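Local coordinates for ribosomal protein uL16 3-hydroxylase (Escherichia coli, PDB 4CCL) that is a growth-regulating, iron- and 2-oxoglutarate-dependent oxygenase that hydroxylates an arginine of ribosomal protein uL16, at residues E301-V311 and V364-E372. Residues are numbered along the deposited sequence; the frame is centred on the assembly and turned at random.
Sequences EVLVRLGGLRV and VNSGYWFFE
Trp369 lies beside Arg305 as a non-hydrogen-bonded pair in a short antiparallel two-stranded sheet. Its CB meets Leu303 CD1 at 3.5 Å, and its CG passes Val304 O. With CG anti to the carbonyl carbon (chi1 -83°), the indole runs beside the Arg305 side chain, pointing the same way: Trp369 CD1 lies 3.4 Å from Arg305 N, and the five-membered ring takes Arg305 CA over its face in a CH-pi contact, 3.8 Å from CA to ring centroid. NE1 passes Arg305 CB and donates in the ring plane to a water, which also accepts from Arg305 NE; CE2 meets Arg305 CB and CG. Farther out, Trp369 CZ2 and CH2 touch Val311 CG2, 3.9 Å from CH2, while CZ3 and CH2 meet Leu309 CD2, which lies over a ring face. These methyl groups give the six-membered ring apolar neighbours and leave the polar N-H to the water. Replacing the indole by an alanine side chain would probably open a gap beside Leu303, Leu309 and Val311 and leave the water without one of its donors.

On the opposite face of the sheet, Val304 CG2 sits over the Phe370 ring, 3.6 Å from its centroid. Two backbone hydrogen bonds join this pair, Val304 N to Phe370 O and Phe370 N to Val304 O, both 2.9 Å. Beyond Trp369, Leu306 N bonds to Tyr368 O; the preceding Gly367 has the positive phi of a Schellman motif after helix 354-365.

In this C-terminal winged-helix domain, helix 290-298 packs against Leu303 and Phe371, and helix 330-338 meets Trp369 through Leu336 and accepts from Arg305 NH2 at Ala337 O.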
loop_
_atom_site.group_PDB
_atom_site.type_symbol
_atom_site.label_atom_id
_atom_site.label_comp_id
_atom_site.label_asym_id
_atom_site.label_seq_id
_atom_site.Cartn_x
_atom_site.Cartn_y
_atom_site.Cartn_z
ATOM N N GLU B 301 6.868 -11.638 44.112
ATOM C CA GLU B 301 7.080 -12.275 42.812
ATOM C C GLU B 301 7.437 -11.258 41.730
ATOM O O GLU B 301 7.016 -10.105 41.783
ATOM C CB GLU B 301 5.857 -13.098 42.394
ATOM C CG GLU B 301 5.800 -14.487 43.014
ATOM C CD GLU B 301 4.479 -15.189 42.760
ATOM O OE1 GLU B 301 3.422 -14.577 43.016
ATOM O OE2 GLU B 301 4.496 -16.355 42.311
ATOM N N VAL B 302 8.213 -11.698 40.747
ATOM C CA VAL B 302 8.782 -10.796 39.750
ATOM C C VAL B 302 8.225 -11.033 38.336
ATOM O O VAL B 302 7.912 -12.163 37.960
ATOM C CB VAL B 302 10.335 -10.860 39.807
ATOM C CG1 VAL B 302 10.961 -10.861 38.423
ATOM C CG2 VAL B 302 10.884 -9.727 40.666
ATOM N N LEU B 303 8.080 -9.950 37.574
ATOM C CA LEU B 303 7.514 -9.998 36.229
ATOM C C LEU B 303 8.614 -9.850 35.184
ATOM O O LEU B 303 9.403 -8.910 35.241
ATOM C CB LEU B 303 6.504 -8.863 36.065
ATOM C CG LEU B 303 5.174 -9.098 35.342
ATOM C CD1 LEU B 303 5.089 -10.486 34.738
ATOM C CD2 LEU B 303 4.004 -8.855 36.283
ATOM N N VAL B 304 8.665 -10.772 34.227
ATOM C CA VAL B 304 9.693 -10.723 33.192
ATOM C C VAL B 304 9.125 -10.746 31.772
ATOM O O VAL B 304 8.178 -11.474 31.468
ATOM C CB VAL B 304 10.748 -11.843 33.364
ATOM C CG1 VAL B 304 11.526 -11.649 34.653
ATOM C CG2 VAL B 304 10.095 -13.209 33.342
ATOM N N ARG B 305 9.728 -9.935 30.910
ATOM C CA ARG B 305 9.311 -9.811 29.519
ATOM C C ARG B 305 9.742 -11.016 28.687
ATOM O O ARG B 305 10.855 -11.528 28.836
ATOM C CB ARG B 305 9.872 -8.521 28.908
ATOM C CG ARG B 305 9.480 -8.261 27.459
ATOM C CD ARG B 305 10.418 -7.252 26.793
ATOM N NE ARG B 305 10.611 -6.047 27.598
ATOM C CZ ARG B 305 11.250 -4.958 27.179
ATOM N NH1 ARG B 305 11.760 -4.911 25.954
ATOM N NH2 ARG B 305 11.377 -3.910 27.982
ATOM N N LEU B 306 8.843 -11.463 27.818
ATOM C CA LEU B 306 9.117 -12.544 26.881
ATOM C C LEU B 306 10.329 -12.189 26.025
ATOM O O LEU B 306 10.416 -11.076 25.506
ATOM C CB LEU B 306 7.895 -12.742 25.988
ATOM C CG LEU B 306 7.518 -14.094 25.392
ATOM C CD1 LEU B 306 6.319 -13.855 24.501
ATOM C CD2 LEU B 306 8.664 -14.723 24.610
ATOM N N GLY B 307 11.258 -13.130 25.883
ATOM C CA GLY B 307 12.454 -12.912 25.087
ATOM C C GLY B 307 12.150 -12.526 23.652
ATOM O O GLY B 307 11.402 -13.214 22.956
ATOM N N GLY B 308 12.721 -11.409 23.215
ATOM C CA GLY B 308 12.541 -10.945 21.852
ATOM C C GLY B 308 11.375 -9.994 21.674
ATOM O O GLY B 308 11.206 -9.408 20.605
ATOM N N LEU B 309 10.561 -9.845 22.715
ATOM C CA LEU B 309 9.411 -8.951 22.647
ATOM C C LEU B 309 9.875 -7.503 22.658
ATOM O O LEU B 309 10.630 -7.090 23.538
ATOM C CB LEU B 309 8.449 -9.196 23.810
ATOM C CG LEU B 309 7.102 -8.474 23.702
ATOM C CD1 LEU B 309 6.007 -9.437 23.267
ATOM C CD2 LEU B 309 6.731 -7.782 25.005
ATOM N N ARG B 310 9.420 -6.734 21.677
ATOM C CA ARG B 310 9.870 -5.358 21.517
ATOM C C ARG B 310 8.920 -4.360 22.174
ATOM O O ARG B 310 7.722 -4.341 21.890
ATOM C CB ARG B 310 10.069 -5.040 20.033
ATOM C CG ARG B 310 11.124 -5.925 19.377
ATOM C CD ARG B 310 10.994 -5.978 17.858
ATOM N NE ARG B 310 11.243 -4.686 17.223
ATOM C CZ ARG B 310 12.450 -4.161 17.042
ATOM N NH1 ARG B 310 13.529 -4.809 17.461
ATOM N NH2 ARG B 310 12.580 -2.982 16.450
ATOM N N VAL B 311 9.469 -3.538 23.063
ATOM C CA VAL B 311 8.704 -2.492 23.724
ATOM C C VAL B 311 9.384 -1.151 23.480
ATOM O O VAL B 311 10.510 -0.925 23.925
ATOM C CB VAL B 311 8.598 -2.743 25.236
ATOM C CG1 VAL B 311 7.618 -1.772 25.864
ATOM C CG2 VAL B 311 8.166 -4.175 25.501
ATOM N N VAL B 364 -0.091 -9.401 30.591
ATOM C CA VAL B 364 0.362 -10.686 31.112
ATOM C C VAL B 364 -0.452 -11.842 30.524
ATOM O O VAL B 364 0.109 -12.844 30.080
ATOM C CB VAL B 364 0.315 -10.727 32.654
ATOM C CG1 VAL B 364 0.658 -12.117 33.167
ATOM C CG2 VAL B 364 1.268 -9.694 33.238
ATOM N N ASN B 365 -1.773 -11.687 30.506
ATOM C CA ASN B 365 -2.661 -12.687 29.917
ATOM C C ASN B 365 -2.404 -12.906 28.424
ATOM O O ASN B 365 -2.749 -13.950 27.875
ATOM C CB ASN B 365 -4.128 -12.315 30.151
ATOM C CG ASN B 365 -4.524 -12.403 31.611
ATOM O OD1 ASN B 365 -3.914 -13.141 32.381
ATOM N ND2 ASN B 365 -5.549 -11.650 31.999
ATOM N N SER B 366 -1.793 -11.917 27.778
ATOM C CA SER B 366 -1.436 -12.018 26.366
ATOM C C SER B 366 -0.180 -12.866 26.181
ATOM O O SER B 366 0.095 -13.351 25.082
ATOM C CB SER B 366 -1.210 -10.625 25.770
ATOM O OG SER B 366 -2.213 -10.300 24.825
ATOM N N GLY B 367 0.575 -13.032 27.262
ATOM C CA GLY B 367 1.797 -13.817 27.243
ATOM C C GLY B 367 3.049 -12.964 27.144
ATOM O O GLY B 367 4.166 -13.482 27.113
ATOM N N TYR B 368 2.863 -11.649 27.111
ATOM C CA TYR B 368 3.968 -10.726 26.873
ATOM C C TYR B 368 4.881 -10.585 28.094
ATOM O O TYR B 368 6.064 -10.275 27.962
ATOM C CB TYR B 368 3.437 -9.362 26.418
ATOM C CG TYR B 368 2.678 -9.391 25.104
ATOM C CD1 TYR B 368 2.707 -10.512 24.283
ATOM C CD2 TYR B 368 1.943 -8.293 24.681
ATOM C CE1 TYR B 368 2.019 -10.540 23.085
ATOM C CE2 TYR B 368 1.252 -8.313 23.481
ATOM C CZ TYR B 368 1.294 -9.438 22.690
ATOM O OH TYR B 368 0.608 -9.456 21.499
ATOM N N TRP B 369 4.323 -10.819 29.278
ATOM C CA TRP B 369 5.103 -10.866 30.512
ATOM C C TRP B 369 4.673 -12.081 31.332
ATOM O O TRP B 369 3.514 -12.485 31.278
ATOM C CB TRP B 369 4.902 -9.588 31.329
ATOM C CG TRP B 369 5.762 -8.435 30.911
ATOM C CD1 TRP B 369 6.964 -8.069 31.449
ATOM C CD2 TRP B 369 5.482 -7.486 29.883
ATOM N NE1 TRP B 369 7.450 -6.955 30.814
ATOM C CE2 TRP B 369 6.553 -6.573 29.837
ATOM C CE3 TRP B 369 4.424 -7.311 28.980
ATOM C CZ2 TRP B 369 6.609 -5.512 28.943
ATOM C CZ3 TRP B 369 4.475 -6.258 28.086
ATOM C CH2 TRP B 369 5.559 -5.371 28.075
ATOM N N PHE B 370 5.601 -12.673 32.079
ATOM C CA PHE B 370 5.260 -13.818 32.927
ATOM C C PHE B 370 5.994 -13.802 34.270
ATOM O O PHE B 370 7.011 -13.130 34.418
ATOM C CB PHE B 370 5.489 -15.142 32.189
ATOM C CG PHE B 370 6.930 -15.415 31.842
ATOM C CD1 PHE B 370 7.484 -14.917 30.672
ATOM C CD2 PHE B 370 7.723 -16.188 32.675
ATOM C CE1 PHE B 370 8.804 -15.175 30.349
ATOM C CE2 PHE B 370 9.041 -16.448 32.358
ATOM C CZ PHE B 370 9.583 -15.942 31.193
ATOM N N PHE B 371 5.477 -14.549 35.243
ATOM C CA PHE B 371 5.949 -14.462 36.627
ATOM C C PHE B 371 7.162 -15.319 36.973
ATOM O O PHE B 371 7.296 -16.445 36.500
ATOM C CB PHE B 371 4.806 -14.767 37.596
ATOM C CG PHE B 371 3.963 -13.575 37.920
ATOM C CD1 PHE B 371 4.532 -12.473 38.526
ATOM C CD2 PHE B 371 2.608 -13.556 37.630
ATOM C CE1 PHE B 371 3.776 -11.367 38.832
ATOM C CE2 PHE B 371 1.840 -12.447 37.938
ATOM C CZ PHE B 371 2.428 -11.349 38.539
ATOM N N GLU B 372 8.041 -14.767 37.807
ATOM C CA GLU B 372 9.154 -15.516 38.376
ATOM C C GLU B 372 9.367 -15.126 39.834
ATOM O O GLU B 372 10.359 -15.511 40.454
ATOM C CB GLU B 372 10.444 -15.294 37.578
ATOM C CG GLU B 372 10.395 -15.742 36.117
ATOM C CD GLU B 372 10.465 -17.255 35.943
ATOM O OE1 GLU B 372 9.908 -17.988 36.788
ATOM O OE2 GLU B 372 11.073 -17.711 34.950
HETATM O O HOH W 1 9.704 -5.264 30.269
#